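PDB 4KRG: phosphoethanolamine N-methyltransferase 1 from Haemonchus contortus, which transfers a methyl group from S-adenosylmethionine to phosphoethanolamine, a step in the nematode route to phosphocholine. Local coordinates for residues Lys210-Ser218 with Gly353-Tyr364; Glu274-Phe283 with Phe309-Leu317. One frame throughout, in Å; residues are numbered along the deposited sequence.

Contact 1 of 2, residues Lys210-Ser218 with Gly353-Tyr364; sequences KFDVQWSCS and GWNESLSSSIDY
Ser-216 and Trp-354 form an antiparallel hydrogen-bonded pair, a short beta bridge between strand 208-218, which pairs with strand 231-240 of the ligand-binding half, and the end of strand 350-354 in the second half of this di-domain methyltransferase. Two backbone bonds hold it: Ser-216 N to Trp-354 O at 3.0 Å and Trp-354 N to Ser-216 O at 3.1 Å. The hydroxyl of Ser-216 is bound elsewhere, to Tyr-335.

Tyr-364, its CG anti to the backbone N (chi1 -175°), reaches back from helix 358-367 and sets its ring edge over the five-membered ring of Trp-215. This is a T-shaped stack with planes 69° apart, and CD1 of Tyr-364 lies 3.4 Å from CD1 of Trp-215. Cys-217 brings SG obliquely to the same tyrosine, 3.7 Å from Tyr-364 CZ. On the other side of the sheet, the rim atom CZ3 of Trp-354 comes within 3.5 Å of Val-213 O.

Away from the bridge, water takes over. One molecule accepts from Glu-356 N at 2.9 Å and lies near Ser-360 OG and Val-213 O, though acceptors outnumber its protons. Asp-212 OD1 and Glu-356 OE1 are like charges 3.7 Å apart, with waters between them; Arg-197 makes a salt bridge to Glu-356 OE2, the other oxygen, and would ease the repulsion. Ser-360 OG is gripped in the amide plane of Asn-355, whose ND2 donates to it at 3.2 Å.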
loop_
_atom_site.group_PDB
_atom_site.type_symbol
_atom_site.label_atom_id
_atom_site.label_comp_id
_atom_site.label_asym_id
_atom_site.label_seq_id
_atom_site.Cartn_x
_atom_site.Cartn_y
_atom_site.Cartn_z
ATOM N N LYS A 210 -17.644 -5.956 4.381
ATOM C CA LYS A 210 -16.717 -5.217 3.546
ATOM C C LYS A 210 -15.321 -5.387 4.105
ATOM O O LYS A 210 -15.139 -5.890 5.214
ATOM C CB LYS A 210 -17.085 -3.734 3.475
ATOM C CG LYS A 210 -17.006 -2.989 4.792
ATOM C CD LYS A 210 -17.482 -1.556 4.595
ATOM C CE LYS A 210 -17.632 -0.834 5.917
ATOM N NZ LYS A 210 -18.108 0.556 5.704
ATOM N N PHE A 211 -14.338 -4.972 3.322
ATOM C CA PHE A 211 -12.952 -5.022 3.731
ATOM C C PHE A 211 -12.524 -3.651 4.222
ATOM O O PHE A 211 -12.828 -2.642 3.589
ATOM C CB PHE A 211 -12.097 -5.444 2.542
ATOM C CG PHE A 211 -12.024 -6.936 2.340
ATOM C CD1 PHE A 211 -11.860 -7.791 3.420
ATOM C CD2 PHE A 211 -12.117 -7.481 1.071
ATOM C CE1 PHE A 211 -11.784 -9.160 3.238
ATOM C CE2 PHE A 211 -12.040 -8.846 0.880
ATOM C CZ PHE A 211 -11.876 -9.688 1.961
ATOM N N ASP A 212 -11.843 -3.614 5.363
ATOM C CA ASP A 212 -11.215 -2.392 5.842
ATOM C C ASP A 212 -9.720 -2.513 5.563
ATOM O O ASP A 212 -9.000 -3.192 6.308
ATOM C CB ASP A 212 -11.478 -2.203 7.339
ATOM C CG ASP A 212 -10.768 -0.988 7.916
ATOM O OD1 ASP A 212 -10.352 -0.103 7.143
ATOM O OD2 ASP A 212 -10.631 -0.910 9.153
ATOM N N VAL A 213 -9.262 -1.883 4.475
ATOM C CA VAL A 213 -7.853 -1.928 4.110
ATOM C C VAL A 213 -7.068 -1.036 5.055
ATOM O O VAL A 213 -7.131 0.188 4.964
ATOM C CB VAL A 213 -7.609 -1.487 2.669
ATOM C CG1 VAL A 213 -6.163 -1.717 2.302
ATOM C CG2 VAL A 213 -8.498 -2.265 1.734
ATOM N N GLN A 214 -6.324 -1.657 5.963
ATOM C CA GLN A 214 -5.712 -0.923 7.054
ATOM C C GLN A 214 -4.546 -0.047 6.599
ATOM O O GLN A 214 -4.284 1.005 7.183
ATOM C CB GLN A 214 -5.284 -1.883 8.161
ATOM C CG GLN A 214 -6.462 -2.637 8.771
ATOM C CD GLN A 214 -6.360 -2.777 10.280
ATOM O OE1 GLN A 214 -5.266 -2.878 10.834
ATOM N NE2 GLN A 214 -7.504 -2.789 10.950
ATOM N N TRP A 215 -3.853 -0.489 5.556
ATOM C CA TRP A 215 -2.717 0.245 5.026
ATOM C C TRP A 215 -2.255 -0.317 3.709
ATOM O O TRP A 215 -2.600 -1.444 3.349
ATOM C CB TRP A 215 -1.533 0.248 6.002
ATOM C CG TRP A 215 -1.243 -1.042 6.733
ATOM C CD1 TRP A 215 -1.636 -1.350 7.990
ATOM C CD2 TRP A 215 -0.447 -2.156 6.276
ATOM N NE1 TRP A 215 -1.163 -2.587 8.351
ATOM C CE2 TRP A 215 -0.428 -3.100 7.323
ATOM C CE3 TRP A 215 0.240 -2.441 5.096
ATOM C CZ2 TRP A 215 0.254 -4.315 7.221
ATOM C CZ3 TRP A 215 0.912 -3.653 4.991
ATOM C CH2 TRP A 215 0.913 -4.575 6.052
ATOM N N SER A 216 -1.483 0.497 2.996
ATOM C CA SER A 216 -0.698 0.053 1.858
ATOM C C SER A 216 0.737 0.514 2.094
ATOM O O SER A 216 0.982 1.694 2.341
ATOM C CB SER A 216 -1.231 0.673 0.571
ATOM O OG SER A 216 -0.565 0.145 -0.562
ATOM N N CYS A 217 1.686 -0.409 2.016
ATOM C CA CYS A 217 3.075 -0.094 2.320
ATOM C C CYS A 217 3.978 -0.788 1.328
ATOM O O CYS A 217 3.613 -1.817 0.778
ATOM C CB CYS A 217 3.433 -0.574 3.725
ATOM S SG CYS A 217 2.608 0.278 5.080
ATOM N N SER A 218 5.154 -0.217 1.111
ATOM C CA SER A 218 6.183 -0.822 0.275
ATOM C C SER A 218 7.058 -1.686 1.171
ATOM O O SER A 218 7.419 -1.279 2.275
ATOM C CB SER A 218 7.061 0.258 -0.356
ATOM O OG SER A 218 6.320 1.153 -1.153
ATOM N N GLY A 353 2.962 5.797 1.983
ATOM C CA GLY A 353 1.994 4.797 2.382
ATOM C C GLY A 353 0.629 5.323 2.011
ATOM O O GLY A 353 0.426 6.532 1.928
ATOM N N TRP A 354 -0.308 4.420 1.761
ATOM C CA TRP A 354 -1.692 4.821 1.596
ATOM C C TRP A 354 -2.460 4.453 2.858
ATOM O O TRP A 354 -2.282 3.366 3.412
ATOM C CB TRP A 354 -2.337 4.156 0.375
ATOM C CG TRP A 354 -3.809 4.442 0.282
ATOM C CD1 TRP A 354 -4.404 5.463 -0.391
ATOM C CD2 TRP A 354 -4.872 3.711 0.920
ATOM N NE1 TRP A 354 -5.769 5.413 -0.223
ATOM C CE2 TRP A 354 -6.073 4.356 0.572
ATOM C CE3 TRP A 354 -4.904 2.588 1.745
ATOM C CZ2 TRP A 354 -7.314 3.894 1.032
ATOM C CZ3 TRP A 354 -6.134 2.138 2.192
ATOM C CH2 TRP A 354 -7.324 2.791 1.835
ATOM N N ASN A 355 -3.305 5.371 3.310
ATOM C CA ASN A 355 -4.277 5.082 4.349
ATOM C C ASN A 355 -5.605 5.731 3.982
ATOM O O ASN A 355 -5.640 6.691 3.223
ATOM C CB ASN A 355 -3.794 5.600 5.700
ATOM C CG ASN A 355 -2.427 5.084 6.054
ATOM O OD1 ASN A 355 -1.422 5.606 5.580
ATOM N ND2 ASN A 355 -2.376 4.050 6.892
ATOM N N GLU A 356 -6.695 5.205 4.522
ATOM C CA GLU A 356 -8.019 5.743 4.236
ATOM C C GLU A 356 -8.193 7.146 4.818
ATOM O O GLU A 356 -8.914 7.966 4.262
ATOM C CB GLU A 356 -9.086 4.813 4.814
ATOM C CG GLU A 356 -10.476 4.999 4.242
ATOM C CD GLU A 356 -11.425 3.903 4.697
ATOM O OE1 GLU A 356 -11.088 3.192 5.670
ATOM O OE2 GLU A 356 -12.501 3.745 4.086
ATOM N N SER A 357 -7.525 7.410 5.940
ATOM C CA SER A 357 -7.681 8.670 6.667
ATOM C C SER A 357 -6.455 8.940 7.504
ATOM O O SER A 357 -5.572 8.089 7.600
ATOM C CB SER A 357 -8.870 8.575 7.609
ATOM O OG SER A 357 -8.603 7.637 8.638
ATOM N N LEU A 358 -6.414 10.108 8.137
ATOM C CA LEU A 358 -5.343 10.420 9.076
ATOM C C LEU A 358 -5.346 9.439 10.245
ATOM O O LEU A 358 -4.294 8.947 10.658
ATOM C CB LEU A 358 -5.482 11.854 9.597
ATOM C CG LEU A 358 -4.511 12.308 10.695
ATOM C CD1 LEU A 358 -3.065 12.189 10.244
ATOM C CD2 LEU A 358 -4.808 13.740 11.110
ATOM N N SER A 359 -6.540 9.170 10.765
ATOM C CA SER A 359 -6.724 8.259 11.891
ATOM C C SER A 359 -6.096 6.895 11.620
ATOM O O SER A 359 -5.492 6.289 12.502
ATOM C CB SER A 359 -8.213 8.104 12.190
ATOM O OG SER A 359 -8.430 7.203 13.256
ATOM N N SER A 360 -6.236 6.425 10.387
ATOM C CA SER A 360 -5.673 5.140 9.971
ATOM C C SER A 360 -4.149 5.127 10.112
ATOM O O SER A 360 -3.571 4.188 10.664
ATOM C CB SER A 360 -6.069 4.826 8.527
ATOM O OG SER A 360 -5.331 3.721 8.031
ATOM N N SER A 361 -3.509 6.184 9.621
ATOM C CA SER A 361 -2.054 6.291 9.683
ATOM C C SER A 361 -1.579 6.420 11.128
ATOM O O SER A 361 -0.551 5.865 11.513
ATOM C CB SER A 361 -1.556 7.476 8.853
ATOM O OG SER A 361 -0.143 7.530 8.891
ATOM N N ILE A 362 -2.326 7.163 11.929
ATOM C CA ILE A 362 -1.956 7.335 13.328
ATOM C C ILE A 362 -1.988 5.993 14.063
ATOM O O ILE A 362 -1.083 5.698 14.838
ATOM C CB ILE A 362 -2.825 8.402 14.023
ATOM C CG1 ILE A 362 -2.442 9.790 13.512
ATOM C CG2 ILE A 362 -2.678 8.338 15.540
ATOM C CD1 ILE A 362 -3.223 10.906 14.161
ATOM N N ASP A 363 -3.010 5.175 13.809
ATOM C CA ASP A 363 -3.093 3.841 14.413
ATOM C C ASP A 363 -1.873 2.998 14.067
ATOM O O ASP A 363 -1.230 2.437 14.948
ATOM C CB ASP A 363 -4.357 3.110 13.970
ATOM C CG ASP A 363 -5.603 3.612 14.670
ATOM O OD1 ASP A 363 -5.473 4.285 15.713
ATOM O OD2 ASP A 363 -6.719 3.324 14.178
ATOM N N TYR A 364 -1.571 2.912 12.780
ATOM C CA TYR A 364 -0.388 2.218 12.288
ATOM C C TYR A 364 0.870 2.618 13.053
ATOM O O TYR A 364 1.606 1.773 13.557
ATOM C CB TYR A 364 -0.206 2.540 10.806
ATOM C CG TYR A 364 0.903 1.802 10.105
ATOM C CD1 TYR A 364 0.677 0.565 9.529
ATOM C CD2 TYR A 364 2.162 2.362 9.977
ATOM C CE1 TYR A 364 1.679 -0.105 8.866
ATOM C CE2 TYR A 364 3.175 1.700 9.317
ATOM C CZ TYR A 364 2.927 0.466 8.761
ATOM O OH TYR A 364 3.929 -0.205 8.102
HETATM O O HOH W 1 -9.204 2.269 7.179
HETATM O O HOH W 2 -13.029 1.586 6.291
HETATM O O HOH W 3 -6.776 2.774 6.082
HETATM O O HOH W 4 -9.840 0.974 4.019
HETATM O O HOH W 5 -3.978 1.641 10.158
HETATM O O HOH W 6 0.382 3.024 4.796
#

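Contact 2 of 2, residues Glu274-Phe283 with Phe309-Leu317; sequences EKYSWTDKIF and FLHVNSHLL. With BOG (octyl beta-D-glucopyranoside), chain F.
Glu-274 sends its CG anti to the backbone N (chi1 -165°) and runs on extended, while His-311 tucks CG between its own backbone N and carbonyl carbon (chi1 70°), and these torsions bring carboxylate and imidazole together from opposite directions. The two planes are only 11° apart. His-311 NE2 donates in its ring plane to the syn lone pair of Glu-274 OE2, 2.8 Å away.

The backbone of His-311 is held as well: Thr-279 OG1 donates to His-311 O at 2.6 Å, almost in line with the carbonyl bond. Alongside, a type I beta turn from Ser-277 to Asp-280 is tied to the start of helix 314-321. Asp-280 OD2 takes Ser-277 N and, at 3.1 Å, Asn-313 ND2, the two donors arriving from opposite faces of the carboxylate. Asn-313 is the N-cap of that helix, with OD1 accepting from Leu-316 N at 3.2 Å.

Apolar groups close the sides. Trp-278 CZ2 rests 3.7 Å from Leu-310 CD1, Phe-283 crosses Val-312 at about a right angle, and the octyl chain of a bound glucoside detergent passes between Leu-316 and Phe-283, its C6' 3.6 Å from Leu-316 CD2.

One water accepts from Trp-278 N and donates to Glu-274 OE2 and Phe-309 O. Two donors on Glu-274 OE2, the imidazole N-H and this water, would probably favour the ionised carboxylate.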
loop_
_atom_site.group_PDB
_atom_site.type_symbol
_atom_site.label_atom_id
_atom_site.label_comp_id
_atom_site.label_asym_id
_atom_site.label_seq_id
_atom_site.Cartn_x
_atom_site.Cartn_y
_atom_site.Cartn_z
ATOM N N GLU A 274 5.850 15.675 -13.299
ATOM C CA GLU A 274 5.935 16.743 -12.307
ATOM C C GLU A 274 7.383 17.005 -11.903
ATOM O O GLU A 274 8.010 16.179 -11.232
ATOM C CB GLU A 274 5.094 16.439 -11.060
ATOM C CG GLU A 274 4.886 17.675 -10.192
ATOM C CD GLU A 274 4.334 17.392 -8.806
ATOM O OE1 GLU A 274 4.748 16.388 -8.182
ATOM O OE2 GLU A 274 3.498 18.197 -8.331
ATOM N N LYS A 275 7.904 18.154 -12.319
ATOM C CA LYS A 275 9.293 18.520 -12.044
ATOM C C LYS A 275 9.516 19.111 -10.650
ATOM O O LYS A 275 10.644 19.144 -10.160
ATOM C CB LYS A 275 9.794 19.515 -13.087
ATOM C CG LYS A 275 9.770 19.000 -14.508
ATOM C CD LYS A 275 10.380 20.024 -15.460
ATOM C CE LYS A 275 9.595 21.327 -15.453
ATOM N NZ LYS A 275 9.958 22.215 -16.595
ATOM N N TYR A 276 8.438 19.588 -10.031
ATOM C CA TYR A 276 8.474 20.193 -8.700
ATOM C C TYR A 276 7.029 20.439 -8.289
ATOM O O TYR A 276 6.137 20.324 -9.121
ATOM C CB TYR A 276 9.260 21.506 -8.717
ATOM C CG TYR A 276 8.733 22.507 -9.708
ATOM C CD1 TYR A 276 7.748 23.415 -9.346
ATOM C CD2 TYR A 276 9.207 22.537 -11.013
ATOM C CE1 TYR A 276 7.251 24.321 -10.250
ATOM C CE2 TYR A 276 8.715 23.445 -11.930
ATOM C CZ TYR A 276 7.738 24.335 -11.542
ATOM O OH TYR A 276 7.236 25.239 -12.441
ATOM N N SER A 277 6.786 20.780 -7.026
ATOM C CA SER A 277 5.425 21.091 -6.579
ATOM C C SER A 277 5.259 22.601 -6.505
ATOM O O SER A 277 6.212 23.308 -6.186
ATOM C CB SER A 277 5.145 20.460 -5.211
ATOM O OG SER A 277 3.852 20.811 -4.740
ATOM N N TRP A 278 4.066 23.114 -6.795
ATOM C CA TRP A 278 3.890 24.559 -6.713
ATOM C C TRP A 278 4.053 25.052 -5.291
ATOM O O TRP A 278 4.364 26.212 -5.065
ATOM C CB TRP A 278 2.567 25.040 -7.319
ATOM C CG TRP A 278 1.287 24.744 -6.580
ATOM C CD1 TRP A 278 0.370 23.792 -6.902
ATOM C CD2 TRP A 278 0.746 25.466 -5.464
ATOM N NE1 TRP A 278 -0.698 23.851 -6.041
ATOM C CE2 TRP A 278 -0.497 24.870 -5.149
ATOM C CE3 TRP A 278 1.186 26.541 -4.691
ATOM C CZ2 TRP A 278 -1.292 25.312 -4.092
ATOM C CZ3 TRP A 278 0.396 26.980 -3.643
ATOM C CH2 TRP A 278 -0.831 26.368 -3.355
ATOM N N THR A 279 3.873 24.145 -4.338
ATOM C CA THR A 279 3.932 24.503 -2.930
ATOM C C THR A 279 5.366 24.646 -2.427
ATOM O O THR A 279 5.583 25.119 -1.316
ATOM C CB THR A 279 3.198 23.465 -2.067
ATOM O OG1 THR A 279 3.838 22.197 -2.227
ATOM C CG2 THR A 279 1.751 23.338 -2.492
ATOM N N ASP A 280 6.338 24.221 -3.235
ATOM C CA ASP A 280 7.748 24.311 -2.854
ATOM C C ASP A 280 8.121 25.722 -2.432
ATOM O O ASP A 280 8.694 25.927 -1.360
ATOM C CB ASP A 280 8.669 23.912 -4.014
ATOM C CG ASP A 280 8.511 22.466 -4.424
ATOM O OD1 ASP A 280 7.786 21.727 -3.740
ATOM O OD2 ASP A 280 9.129 22.069 -5.433
ATOM N N LYS A 281 7.793 26.682 -3.294
ATOM C CA LYS A 281 8.108 28.088 -3.070
ATOM C C LYS A 281 7.457 28.606 -1.789
ATOM O O LYS A 281 8.044 29.413 -1.070
ATOM C CB LYS A 281 7.663 28.930 -4.270
ATOM C CG LYS A 281 7.836 30.441 -4.092
ATOM C CD LYS A 281 9.258 30.892 -4.432
ATOM C CE LYS A 281 9.615 32.246 -3.820
ATOM N NZ LYS A 281 8.778 33.362 -4.331
ATOM N N ILE A 282 6.251 28.125 -1.502
ATOM C CA ILE A 282 5.518 28.530 -0.302
ATOM C C ILE A 282 6.133 27.953 0.967
ATOM O O ILE A 282 6.391 28.676 1.925
ATOM C CB ILE A 282 4.050 28.080 -0.369
ATOM C CG1 ILE A 282 3.376 28.610 -1.638
ATOM C CG2 ILE A 282 3.309 28.508 0.879
ATOM C CD1 ILE A 282 3.451 30.097 -1.798
ATOM N N PHE A 283 6.365 26.647 0.963
ATOM C CA PHE A 283 6.947 25.954 2.108
ATOM C C PHE A 283 8.380 26.399 2.376
ATOM O O PHE A 283 8.898 26.213 3.475
ATOM C CB PHE A 283 6.926 24.437 1.888
ATOM C CG PHE A 283 5.601 23.777 2.209
ATOM C CD1 PHE A 283 5.081 23.805 3.500
ATOM C CD2 PHE A 283 4.900 23.084 1.228
ATOM C CE1 PHE A 283 3.875 23.186 3.799
ATOM C CE2 PHE A 283 3.694 22.465 1.521
ATOM C CZ PHE A 283 3.184 22.512 2.812
ATOM N N PHE A 309 -2.846 18.518 -7.325
ATOM C CA PHE A 309 -1.546 19.178 -7.334
ATOM C C PHE A 309 -1.180 19.816 -5.999
ATOM O O PHE A 309 -0.064 20.310 -5.825
ATOM C CB PHE A 309 -1.502 20.214 -8.458
ATOM C CG PHE A 309 -1.898 19.655 -9.793
ATOM C CD1 PHE A 309 -1.210 18.581 -10.335
ATOM C CD2 PHE A 309 -2.969 20.183 -10.496
ATOM C CE1 PHE A 309 -1.577 18.047 -11.556
ATOM C CE2 PHE A 309 -3.334 19.659 -11.717
ATOM C CZ PHE A 309 -2.636 18.586 -12.249
ATOM N N LEU A 310 -2.122 19.809 -5.062
ATOM C CA LEU A 310 -1.860 20.338 -3.728
ATOM C C LEU A 310 -1.237 19.243 -2.862
ATOM O O LEU A 310 -1.932 18.366 -2.348
ATOM C CB LEU A 310 -3.144 20.872 -3.086
ATOM C CG LEU A 310 -3.033 21.514 -1.699
ATOM C CD1 LEU A 310 -1.957 22.588 -1.693
ATOM C CD2 LEU A 310 -4.363 22.106 -1.282
ATOM N N HIS A 311 0.084 19.296 -2.727
ATOM C CA HIS A 311 0.815 18.327 -1.922
ATOM C C HIS A 311 2.207 18.848 -1.589
ATOM O O HIS A 311 2.568 19.964 -1.953
ATOM C CB HIS A 311 0.897 16.968 -2.633
ATOM C CG HIS A 311 1.778 16.966 -3.846
ATOM N ND1 HIS A 311 2.589 15.902 -4.176
ATOM C CD2 HIS A 311 1.969 17.895 -4.813
ATOM C CE1 HIS A 311 3.241 16.174 -5.290
ATOM N NE2 HIS A 311 2.884 17.380 -5.698
ATOM N N VAL A 312 2.976 18.021 -0.890
ATOM C CA VAL A 312 4.311 18.358 -0.424
ATOM C C VAL A 312 5.313 17.621 -1.292
ATOM O O VAL A 312 5.137 16.433 -1.572
ATOM C CB VAL A 312 4.505 17.895 1.038
ATOM C CG1 VAL A 312 5.950 18.078 1.481
ATOM C CG2 VAL A 312 3.557 18.628 1.968
ATOM N N ASN A 313 6.354 18.320 -1.729
ATOM C CA ASN A 313 7.399 17.705 -2.536
ATOM C C ASN A 313 8.377 16.994 -1.610
ATOM O O ASN A 313 9.416 17.543 -1.236
ATOM C CB ASN A 313 8.115 18.765 -3.371
ATOM C CG ASN A 313 9.050 18.174 -4.395
ATOM O OD1 ASN A 313 9.401 16.993 -4.333
ATOM N ND2 ASN A 313 9.467 19.000 -5.354
ATOM N N SER A 314 8.022 15.768 -1.239
ATOM C CA SER A 314 8.774 15.016 -0.245
ATOM C C SER A 314 10.189 14.689 -0.708
ATOM O O SER A 314 11.105 14.562 0.109
ATOM C CB SER A 314 8.013 13.746 0.146
ATOM O OG SER A 314 6.866 14.072 0.914
ATOM N N HIS A 315 10.372 14.551 -2.016
ATOM C CA HIS A 315 11.703 14.313 -2.538
ATOM C C HIS A 315 12.583 15.535 -2.351
ATOM O O HIS A 315 13.733 15.413 -1.945
ATOM C CB HIS A 315 11.659 13.850 -3.992
ATOM C CG HIS A 315 11.406 12.382 -4.132
ATOM N ND1 HIS A 315 10.143 11.850 -4.257
ATOM C CD2 HIS A 315 12.261 11.331 -4.128
ATOM C CE1 HIS A 315 10.226 10.536 -4.338
ATOM N NE2 HIS A 315 11.501 10.192 -4.263
ATOM N N LEU A 316 12.036 16.715 -2.614
ATOM C CA LEU A 316 12.785 17.946 -2.398
ATOM C C LEU A 316 13.043 18.164 -0.907
ATOM O O LEU A 316 14.107 18.641 -0.510
ATOM C CB LEU A 316 12.039 19.137 -2.995
ATOM C CG LEU A 316 12.747 20.477 -2.822
ATOM C CD1 LEU A 316 14.047 20.469 -3.609
ATOM C CD2 LEU A 316 11.850 21.605 -3.274
ATOM N N LEU A 317 12.065 17.803 -0.083
ATOM C CA LEU A 317 12.228 17.885 1.357
ATOM C C LEU A 317 13.432 17.060 1.795
ATOM O O LEU A 317 14.353 17.583 2.402
ATOM C CB LEU A 317 10.967 17.397 2.060
ATOM C CG LEU A 317 10.904 17.698 3.553
ATOM C CD1 LEU A 317 10.919 19.188 3.777
ATOM C CD2 LEU A 317 9.648 17.093 4.158
HETATM C C1 BOG F . 18.061 24.275 2.755
HETATM O O1 BOG F . 17.450 24.873 1.660
HETATM C C2 BOG F . 19.473 23.865 2.385
HETATM O O2 BOG F . 19.407 22.851 1.389
HETATM C C3 BOG F . 20.252 23.370 3.555
HETATM O O3 BOG F . 21.628 23.144 3.134
HETATM C C4 BOG F . 20.231 24.331 4.698
HETATM O O4 BOG F . 20.849 23.734 5.860
HETATM C C5 BOG F . 18.813 24.734 5.075
HETATM O O5 BOG F . 18.039 25.221 3.912
HETATM C C6 BOG F . 18.883 25.799 6.079
HETATM O O6 BOG F . 18.210 25.375 7.230
HETATM C "C1'" BOG F . 16.094 24.459 1.467
HETATM C "C2'" BOG F . 15.536 25.015 0.123
HETATM C "C3'" BOG F . 14.026 24.820 0.013
HETATM C "C4'" BOG F . 13.465 23.566 0.289
HETATM C "C5'" BOG F . 12.038 23.431 0.902
HETATM C "C6'" BOG F . 11.169 22.422 0.137
HETATM C "C7'" BOG F . 9.780 22.175 0.782
HETATM C "C8'" BOG F . 9.256 20.808 0.494
HETATM O O HOH W 7 2.234 20.719 -7.197
HETATM O O HOH W 8 11.758 18.954 -7.331
HETATM O O HOH W 9 6.456 21.063 -1.481
#

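How the contacts relate
Coming from the N terminus, the chain first passes through the half that holds S-adenosylhomocysteine and phosphoethanolamine, then lays down strand 208-218. Contact 1 is not made until residues 353-364 arrive, closing a loop of 134 residues that brings the second half against the first. Contact 2 falls wholly within that span: residues 309-317 return to 274-283 after a shorter excursion of 25 residues that includes strand 297-302. The contacts therefore nest and do not cross. Their centres stand 23 Å apart, with nearest atoms about 9 Å apart. Contact 1 joins the two halves, whereas contact 2 ties the turn leading into helix 280-283 to the loop and start of helix 314-321, within the second.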